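Local coordinates for pirin-like protein YHAK (Escherichia coli, PDB 2VEC) that has no quercetin 2,3-dioxygenase activity and is a monomeric cytoplasmic bicupin of the pirin family with a redox-sensitive, reactive cysteine, at residues A[85-89]-A[176-180]; A[163-169]-A[181-187]. All coordinates share one frame; numbering follows the deposited sequence.

Interaction 1: residues A[85-89]-A[176-180]; sequences VDILN and LQLRQ
Asp-86, on strand 85-93 of the N-terminal cupin, is gripped by Arg-179 and Gln-180 from the turn that follows strand 176-177 of the C-terminal cupin. The salt bridge is bidentate and side-on: Arg-179 NH2 reaches Asp-86 OD1 at 2.8 Å and Arg-179 NE reaches Asp-86 OD2 at 2.8 Å, each on the syn lone pair. The carboxylate and guanidinium are nearly coplanar (planes 10° apart), and both bonds are close to straight, at 172° and 167°. The arginine chain runs extended from CG to NE, which carries the guanidinium across to the acid.

Further hydrogen bonds converge on the same acid. Gln-180 NE2, 3.0 Å from Asp-86 OD2, comes from above the carboxylate plane, its amide standing steeply to it; this NE2 also bonds Asp-143 O. A water donates to Asp-86 OD2 and Gln-180 OE1 and accepts from Arg-179 N. Thr-118 N supplies a bond to Asp-86 OD1.

The apolar part is made by methyl contacts of Leu-88, whose side chain crosses that of Leu-176 at a slant: Leu-88 CD1 touches Leu-176 CD1 at 4.0 Å and Leu-178 CD2 at 4.4 Å, next to Ala-167.

Asp-86 is buried, yet OD1 has two donors and OD2 three, the water included, and the arginine offers a matching charge, an environment that would be expected to favour the ionised acid and to fix its rotation.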
ATOM      1  N   VAL A  85       3.307  14.466  -2.019  1.00 32.07           N
ATOM      2  CA  VAL A  85       2.719  13.149  -1.823  1.00 29.84           C
ATOM      3  C   VAL A  85       3.048  12.691  -0.406  1.00 29.98           C
ATOM      4  O   VAL A  85       4.069  13.098   0.155  1.00 33.25           O
ATOM      5  CB  VAL A  85       3.277  12.080  -2.804  1.00 29.12           C
ATOM      6  CG1 VAL A  85       2.783  12.344  -4.247  1.00 27.25           C
ATOM      7  CG2 VAL A  85       4.839  11.988  -2.728  1.00 30.68           C
ATOM      8  N   ASP A  86       2.174  11.872   0.155  1.00 27.20           N
ATOM      9  CA  ASP A  86       2.461  11.177   1.399  1.00 26.82           C
ATOM     10  C   ASP A  86       2.842   9.772   1.067  1.00 26.80           C
ATOM     11  O   ASP A  86       2.409   9.223   0.046  1.00 25.51           O
ATOM     12  CB  ASP A  86       1.237  11.177   2.294  1.00 25.24           C
ATOM     13  CG  ASP A  86       0.918  12.589   2.808  1.00 27.16           C
ATOM     14  OD1 ASP A  86       1.851  13.432   2.876  1.00 28.91           O
ATOM     15  OD2 ASP A  86      -0.249  12.842   3.139  1.00 26.53           O
ATOM     16  N   ILE A  87       3.642   9.183   1.951  1.00 25.23           N
ATOM     17  CA  ILE A  87       4.285   7.894   1.655  1.00 26.66           C
ATOM     18  C   ILE A  87       3.786   6.882   2.656  1.00 26.30           C
ATOM     19  O   ILE A  87       3.880   7.108   3.858  1.00 27.14           O
ATOM     20  CB  ILE A  87       5.836   8.027   1.808  1.00 28.49           C
ATOM     21  CG1 ILE A  87       6.419   9.153   0.926  1.00 31.69           C
ATOM     22  CG2 ILE A  87       6.557   6.697   1.575  1.00 31.51           C
ATOM     23  CD1 ILE A  87       6.082   9.059  -0.528  1.00 31.62           C
ATOM     24  N   LEU A  88       3.277   5.756   2.184  1.00 25.39           N
ATOM     25  CA  LEU A  88       2.887   4.698   3.104  1.00 26.35           C
ATOM     26  C   LEU A  88       3.686   3.461   2.793  1.00 26.15           C
ATOM     27  O   LEU A  88       3.624   2.957   1.662  1.00 26.32           O
ATOM     28  CB  LEU A  88       1.389   4.429   2.955  1.00 25.76           C
ATOM     29  CG  LEU A  88       0.654   3.658   4.067  1.00 30.20           C
ATOM     30  CD1 LEU A  88      -0.834   4.023   4.073  1.00 28.62           C
ATOM     31  CD2 LEU A  88       0.851   2.138   3.879  1.00 31.13           C
ATOM     32  N   ASN A  89       4.439   2.972   3.788  1.00 26.38           N
ATOM     33  CA  ASN A  89       5.288   1.812   3.645  1.00 28.04           C
ATOM     34  C   ASN A  89       4.698   0.632   4.405  1.00 29.27           C
ATOM     35  O   ASN A  89       4.237   0.774   5.557  1.00 29.43           O
ATOM     36  CB  ASN A  89       6.722   2.095   4.194  1.00 30.46           C
ATOM     37  CG  ASN A  89       7.463   3.172   3.372  1.00 34.16           C
ATOM     38  OD1 ASN A  89       7.237   3.312   2.173  1.00 36.13           O
ATOM     39  ND2 ASN A  89       8.256   3.987   4.030  1.00 36.23           N
ATOM     40  N   LEU A 176      -4.477   3.928  10.416  1.00 26.85           N
ATOM     41  CA  LEU A 176      -3.664   5.132  10.123  1.00 26.71           C
ATOM     42  C   LEU A 176      -4.587   6.232   9.631  1.00 27.29           C
ATOM     43  O   LEU A 176      -5.515   5.976   8.858  1.00 27.14           O
ATOM     44  CB  LEU A 176      -2.637   4.853   9.007  1.00 24.78           C
ATOM     45  CG  LEU A 176      -1.578   3.763   9.320  1.00 23.93           C
ATOM     46  CD1 LEU A 176      -0.936   3.200   7.999  1.00 25.22           C
ATOM     47  CD2 LEU A 176      -0.470   4.247  10.332  1.00 23.61           C
ATOM     48  N   GLN A 177      -4.340   7.451  10.069  1.00 27.70           N
ATOM     49  CA  GLN A 177      -5.197   8.570   9.632  1.00 29.04           C
ATOM     50  C   GLN A 177      -4.570   9.202   8.397  1.00 27.63           C
ATOM     51  O   GLN A 177      -3.447   9.692   8.456  1.00 28.01           O
ATOM     52  CB  GLN A 177      -5.319   9.588  10.746  1.00 31.34           C
ATOM     53  CG  GLN A 177      -6.105  10.815  10.350  1.00 32.61           C
ATOM     54  CD  GLN A 177      -6.266  11.723  11.540  1.00 39.74           C
ATOM     55  OE1 GLN A 177      -6.905  11.354  12.511  1.00 43.61           O
ATOM     56  NE2 GLN A 177      -5.613  12.877  11.505  1.00 42.90           N
ATOM     57  N   LEU A 178      -5.316   9.245   7.297  1.00 27.60           N
ATOM     58  CA  LEU A 178      -4.849   9.894   6.064  1.00 25.79           C
ATOM     59  C   LEU A 178      -5.427  11.294   5.907  1.00 27.99           C
ATOM     60  O   LEU A 178      -6.535  11.582   6.377  1.00 28.42           O
ATOM     61  CB  LEU A 178      -5.269   9.050   4.861  1.00 24.06           C
ATOM     62  CG  LEU A 178      -4.716   7.618   4.802  1.00 26.34           C
ATOM     63  CD1 LEU A 178      -5.370   6.919   3.559  1.00 24.67           C
ATOM     64  CD2 LEU A 178      -3.218   7.614   4.684  1.00 23.47           C
ATOM     65  N   ARG A 179      -4.696  12.175   5.231  1.00 27.30           N
ATOM     66  CA  ARG A 179      -5.267  13.467   4.864  1.00 28.67           C
ATOM     67  C   ARG A 179      -5.785  13.456   3.411  1.00 29.06           C
ATOM     68  O   ARG A 179      -6.032  14.519   2.836  1.00 30.06           O
ATOM     69  CB  ARG A 179      -4.261  14.597   5.100  1.00 30.11           C
ATOM     70  CG  ARG A 179      -2.930  14.422   4.422  1.00 30.80           C
ATOM     71  CD  ARG A 179      -2.092  15.635   4.672  1.00 30.45           C
ATOM     72  NE  ARG A 179      -0.722  15.416   4.235  1.00 31.86           N
ATOM     73  CZ  ARG A 179       0.283  16.252   4.467  1.00 31.39           C
ATOM     74  NH1 ARG A 179       0.086  17.421   5.124  1.00 29.96           N
ATOM     75  NH2 ARG A 179       1.491  15.915   4.015  1.00 32.75           N
ATOM     76  N   GLN A 180      -5.940  12.252   2.858  1.00 26.84           N
ATOM     77  CA  GLN A 180      -6.684  11.993   1.608  1.00 27.59           C
ATOM     78  C   GLN A 180      -7.971  11.258   1.950  1.00 28.22           C
ATOM     79  O   GLN A 180      -8.043  10.597   2.995  1.00 28.26           O
ATOM     80  CB  GLN A 180      -5.903  11.082   0.648  1.00 25.89           C
ATOM     81  CG  GLN A 180      -4.575  11.663   0.185  1.00 28.76           C
ATOM     82  CD  GLN A 180      -3.440  11.504   1.240  1.00 29.12           C
ATOM     83  OE1 GLN A 180      -3.500  10.652   2.115  1.00 29.15           O
ATOM     84  NE2 GLN A 180      -2.424  12.350   1.141  1.00 27.91           N
TER
HETATM   85  O   HOH W   1      -2.030  11.095   4.467  1.00 23.36           O

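Interaction 2: residues A[163-169]-A[181-187]; sequences QQLIASP and QVWLHHI
A classic beta bulge interrupts the antiparallel pairing of strands 163-168 and 183-189 in the C-terminal cupin, where Ile-166 and Ala-167 both face Leu-184. The evidence is a one-residue shift in register: Leu-165 pairs with His-185, but Ala-167 pairs with Leu-184. Leu-184 O accepts from Ile-166 N at 2.8 Å and, weakly, from Ala-167 N at 3.3 Å, while Leu-184 N donates to Ala-167 O. Before the bulge, Gln-164 and His-186 form a regular hydrogen-bonded pair through N and O of both residues.

Around Leu-184 the contacts are aliphatic. Ile-166 CD1 lies 3.7 Å from Leu-184 CD2, and Ala-167 CB packs on Leu-184 CB. With CG1 between the backbone N and the carbonyl carbon (chi1 66°), Ile-166 sends CG1 over Leu-184 and turns CG2 to His-186 CB. On this face a water at the edge of the His-186 ring, in its plane, links ND1 to Gln-164 OE1; Asn-159 N also bonds that OE1, and Arg-248 NE bonds His-186 NE2.

The side bearing Leu-165 and His-185 is lined by rings. Leu-165 CD1 sits over the His-185 ring in a CH-pi contact, 4.0 Å from the centroid, and also meets the edge of the Trp-183 indole near CD1. Phe-197 approaches His-185 edge-to-face, and His-200 stacks on Trp-183. Another water links Gln-163 OE1 to His-185 ND1, while Gln-163 NE2 bonds Asn-196 O.

Past the strand end, Pro-169 CD rests over the face of the Trp-183 five-membered ring, 3.6 Å from its centroid and 20° off the normal.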
ATOM      1  N   GLN A 163      -9.431  -9.433   6.573  1.00 32.18           N
ATOM      2  CA  GLN A 163      -9.299  -8.067   6.051  1.00 30.32           C
ATOM      3  C   GLN A 163      -9.144  -7.087   7.179  1.00 30.47           C
ATOM      4  O   GLN A 163      -9.755  -7.267   8.243  1.00 31.93           O
ATOM      5  CB  GLN A 163     -10.502  -7.652   5.192  1.00 31.22           C
ATOM      6  CG  GLN A 163     -11.897  -7.758   5.896  1.00 32.84           C
ATOM      7  CD  GLN A 163     -12.936  -7.032   5.052  1.00 34.81           C
ATOM      8  OE1 GLN A 163     -12.885  -5.788   4.912  1.00 35.87           O
ATOM      9  NE2 GLN A 163     -13.851  -7.790   4.455  1.00 33.98           N
ATOM     10  N   GLN A 164      -8.305  -6.076   6.994  1.00 28.55           N
ATOM     11  CA  GLN A 164      -8.149  -5.020   7.999  1.00 29.07           C
ATOM     12  C   GLN A 164      -8.161  -3.684   7.288  1.00 27.88           C
ATOM     13  O   GLN A 164      -7.549  -3.540   6.249  1.00 27.23           O
ATOM     14  CB  GLN A 164      -6.839  -5.199   8.781  1.00 29.31           C
ATOM     15  CG  GLN A 164      -6.640  -4.151   9.880  1.00 29.18           C
ATOM     16  CD  GLN A 164      -5.320  -4.305  10.634  1.00 31.15           C
ATOM     17  OE1 GLN A 164      -4.414  -5.006  10.206  1.00 32.05           O
ATOM     18  NE2 GLN A 164      -5.210  -3.605  11.763  1.00 32.15           N
ATOM     19  N   LEU A 165      -8.870  -2.709   7.845  1.00 28.67           N
ATOM     20  CA  LEU A 165      -8.768  -1.339   7.357  1.00 26.93           C
ATOM     21  C   LEU A 165      -7.508  -0.760   7.993  1.00 26.88           C
ATOM     22  O   LEU A 165      -7.418  -0.659   9.230  1.00 28.05           O
ATOM     23  CB  LEU A 165     -10.030  -0.566   7.786  1.00 28.12           C
ATOM     24  CG  LEU A 165     -10.015   0.929   7.497  1.00 25.61           C
ATOM     25  CD1 LEU A 165     -10.124   1.172   5.955  1.00 25.04           C
ATOM     26  CD2 LEU A 165     -11.137   1.594   8.237  1.00 28.77           C
ATOM     27  N   ILE A 166      -6.497  -0.443   7.181  1.00 26.37           N
ATOM     28  CA  ILE A 166      -5.220  -0.039   7.750  1.00 25.29           C
ATOM     29  C   ILE A 166      -4.986   1.459   7.581  1.00 26.00           C
ATOM     30  O   ILE A 166      -4.060   2.020   8.182  1.00 25.21           O
ATOM     31  CB  ILE A 166      -4.037  -0.897   7.220  1.00 24.69           C
ATOM     32  CG1 ILE A 166      -3.808  -0.680   5.697  1.00 22.33           C
ATOM     33  CG2 ILE A 166      -4.241  -2.393   7.595  1.00 24.90           C
ATOM     34  CD1 ILE A 166      -2.414  -1.197   5.180  1.00 23.61           C
ATOM     35  N   ALA A 167      -5.808   2.122   6.761  1.00 24.72           N
ATOM     36  CA  ALA A 167      -5.728   3.591   6.685  1.00 25.33           C
ATOM     37  C   ALA A 167      -7.058   4.161   6.223  1.00 26.32           C
ATOM     38  O   ALA A 167      -7.723   3.550   5.375  1.00 25.66           O
ATOM     39  CB  ALA A 167      -4.586   4.011   5.734  1.00 24.69           C
ATOM     40  N   SER A 168      -7.435   5.329   6.752  1.00 26.41           N
ATOM     41  CA  SER A 168      -8.684   5.947   6.395  1.00 26.88           C
ATOM     42  C   SER A 168      -8.617   7.444   6.724  1.00 28.75           C
ATOM     43  O   SER A 168      -7.658   7.903   7.384  1.00 28.65           O
ATOM     44  CB  SER A 168      -9.801   5.304   7.211  1.00 28.81           C
ATOM     45  OG  SER A 168      -9.538   5.457   8.616  1.00 29.82           O
ATOM     46  N   PRO A 169      -9.608   8.213   6.243  1.00 29.60           N
ATOM     47  CA  PRO A 169      -9.630   9.659   6.424  1.00 30.96           C
ATOM     48  C   PRO A 169      -9.648  10.078   7.897  1.00 33.35           C
ATOM     49  O   PRO A 169      -9.068  11.121   8.238  1.00 34.05           O
ATOM     50  CB  PRO A 169     -10.918  10.095   5.698  1.00 32.60           C
ATOM     51  CG  PRO A 169     -11.129   9.049   4.675  1.00 30.93           C
ATOM     52  CD  PRO A 169     -10.707   7.754   5.376  1.00 30.09           C
ATOM     53  N   GLN A 181      -8.964  11.345   1.053  1.00 27.53           N
ATOM     54  CA  GLN A 181     -10.238  10.609   1.205  1.00 28.43           C
ATOM     55  C   GLN A 181     -10.094   9.200   0.635  1.00 26.56           C
ATOM     56  O   GLN A 181     -10.700   8.842  -0.385  1.00 25.18           O
ATOM     57  CB  GLN A 181     -11.385  11.346   0.498  1.00 30.53           C
ATOM     58  CG  GLN A 181     -11.868  12.563   1.211  1.00 35.64           C
ATOM     59  CD  GLN A 181     -12.249  12.305   2.658  1.00 42.71           C
ATOM     60  OE1 GLN A 181     -11.667  12.899   3.560  1.00 43.54           O
ATOM     61  NE2 GLN A 181     -13.222  11.390   2.889  1.00 42.20           N
ATOM     62  N   VAL A 182      -9.231   8.413   1.271  1.00 24.47           N
ATOM     63  CA  VAL A 182      -8.823   7.126   0.747  1.00 24.04           C
ATOM     64  C   VAL A 182      -9.008   6.087   1.864  1.00 24.63           C
ATOM     65  O   VAL A 182      -8.800   6.410   3.045  1.00 25.06           O
ATOM     66  CB  VAL A 182      -7.301   7.164   0.307  1.00 23.14           C
ATOM     67  CG1 VAL A 182      -6.699   5.768   0.112  1.00 24.08           C
ATOM     68  CG2 VAL A 182      -7.179   7.996  -0.949  1.00 23.16           C
ATOM     69  N   TRP A 183      -9.483   4.891   1.513  1.00 23.27           N
ATOM     70  CA  TRP A 183      -9.580   3.816   2.530  1.00 24.86           C
ATOM     71  C   TRP A 183      -8.725   2.687   2.017  1.00 24.10           C
ATOM     72  O   TRP A 183      -8.885   2.261   0.871  1.00 22.82           O
ATOM     73  CB  TRP A 183     -11.019   3.320   2.757  1.00 26.11           C
ATOM     74  CG  TRP A 183     -11.903   4.274   3.558  1.00 29.14           C
ATOM     75  CD1 TRP A 183     -12.297   4.127   4.865  1.00 31.82           C
ATOM     76  CD2 TRP A 183     -12.535   5.464   3.086  1.00 30.70           C
ATOM     77  NE1 TRP A 183     -13.126   5.159   5.238  1.00 31.28           N
ATOM     78  CE2 TRP A 183     -13.305   5.986   4.154  1.00 31.83           C
ATOM     79  CE3 TRP A 183     -12.567   6.122   1.855  1.00 30.37           C
ATOM     80  CZ2 TRP A 183     -14.047   7.163   4.047  1.00 34.03           C
ATOM     81  CZ3 TRP A 183     -13.321   7.312   1.743  1.00 31.02           C
ATOM     82  CH2 TRP A 183     -14.054   7.815   2.837  1.00 33.65           C
ATOM     83  N   LEU A 184      -7.827   2.197   2.862  1.00 23.27           N
ATOM     84  CA  LEU A 184      -6.855   1.176   2.411  1.00 23.28           C
ATOM     85  C   LEU A 184      -7.052  -0.055   3.253  1.00 23.59           C
ATOM     86  O   LEU A 184      -7.079   0.044   4.492  1.00 23.80           O
ATOM     87  CB  LEU A 184      -5.427   1.672   2.642  1.00 23.82           C
ATOM     88  CG  LEU A 184      -4.270   0.731   2.281  1.00 23.13           C
ATOM     89  CD1 LEU A 184      -4.338   0.310   0.764  1.00 19.99           C
ATOM     90  CD2 LEU A 184      -2.862   1.353   2.574  1.00 23.26           C
ATOM     91  N   HIS A 185      -7.177  -1.190   2.579  1.00 23.38           N
ATOM     92  CA  HIS A 185      -7.449  -2.459   3.241  1.00 25.54           C
ATOM     93  C   HIS A 185      -6.324  -3.423   2.904  1.00 25.02           C
ATOM     94  O   HIS A 185      -5.871  -3.481   1.740  1.00 24.32           O
ATOM     95  CB  HIS A 185      -8.769  -3.067   2.747  1.00 26.30           C
ATOM     96  CG  HIS A 185      -9.952  -2.146   2.879  1.00 27.91           C
ATOM     97  ND1 HIS A 185     -10.794  -2.175   3.970  1.00 28.31           N
ATOM     98  CD2 HIS A 185     -10.449  -1.204   2.047  1.00 29.77           C
ATOM     99  CE1 HIS A 185     -11.755  -1.282   3.813  1.00 32.47           C
ATOM    100  NE2 HIS A 185     -11.570  -0.678   2.651  1.00 31.07           N
ATOM    101  N   HIS A 186      -5.927  -4.187   3.914  1.00 24.21           N
ATOM    102  CA  HIS A 186      -4.926  -5.265   3.794  1.00 24.22           C
ATOM    103  C   HIS A 186      -5.665  -6.575   3.938  1.00 26.33           C
ATOM    104  O   HIS A 186      -6.427  -6.746   4.887  1.00 28.60           O
ATOM    105  CB  HIS A 186      -3.862  -5.119   4.880  1.00 23.81           C
ATOM    106  CG  HIS A 186      -2.770  -6.172   4.807  1.00 26.91           C
ATOM    107  ND1 HIS A 186      -2.434  -6.963   5.880  1.00 28.17           N
ATOM    108  CD2 HIS A 186      -1.929  -6.531   3.801  1.00 28.30           C
ATOM    109  CE1 HIS A 186      -1.469  -7.804   5.536  1.00 30.01           C
ATOM    110  NE2 HIS A 186      -1.118  -7.546   4.284  1.00 29.17           N
ATOM    111  N   ILE A 187      -5.449  -7.487   2.987  1.00 27.19           N
ATOM    112  CA  ILE A 187      -6.206  -8.744   2.869  1.00 27.25           C
ATOM    113  C   ILE A 187      -5.295  -9.951   2.993  1.00 27.22           C
ATOM    114  O   ILE A 187      -4.276 -10.006   2.345  1.00 26.36           O
ATOM    115  CB  ILE A 187      -6.929  -8.797   1.459  1.00 27.36           C
ATOM    116  CG1 ILE A 187      -8.017  -7.740   1.406  1.00 28.57           C
ATOM    117  CG2 ILE A 187      -7.590 -10.191   1.175  1.00 27.73           C
ATOM    118  CD1 ILE A 187      -7.664  -6.520   0.550  1.00 28.20           C
TER
HETATM  119  O   HOH W   2     -11.189  -4.222   5.768  1.00 31.14           O
HETATM  120  O   HOH W   3      -3.814  -7.106   8.376  1.00 28.31           O

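Overall arrangement
Interaction 1 joins two cupins, whereas interaction 2 pairs neighbouring strands within the C-terminal one; their centres are 11 Å apart. All but one of the touching residues in interaction 1 are buried, and it relies on paired charges and leucines. Interaction 2 is partly buried and larger, 639 against 231 Å², and rests on backbone bonds and ring contacts. Both involve the same sheet: strand 176-177 runs parallel beside 163-168, with probable hydrogen bonds from Leu-178 N to Ser-168 O and from Ser-168 N to Leu-176 O. Leu-88 also packs on Leu-184, so the aliphatic patch around Leu-184 in interaction 2 continues into the apolar part of interaction 1.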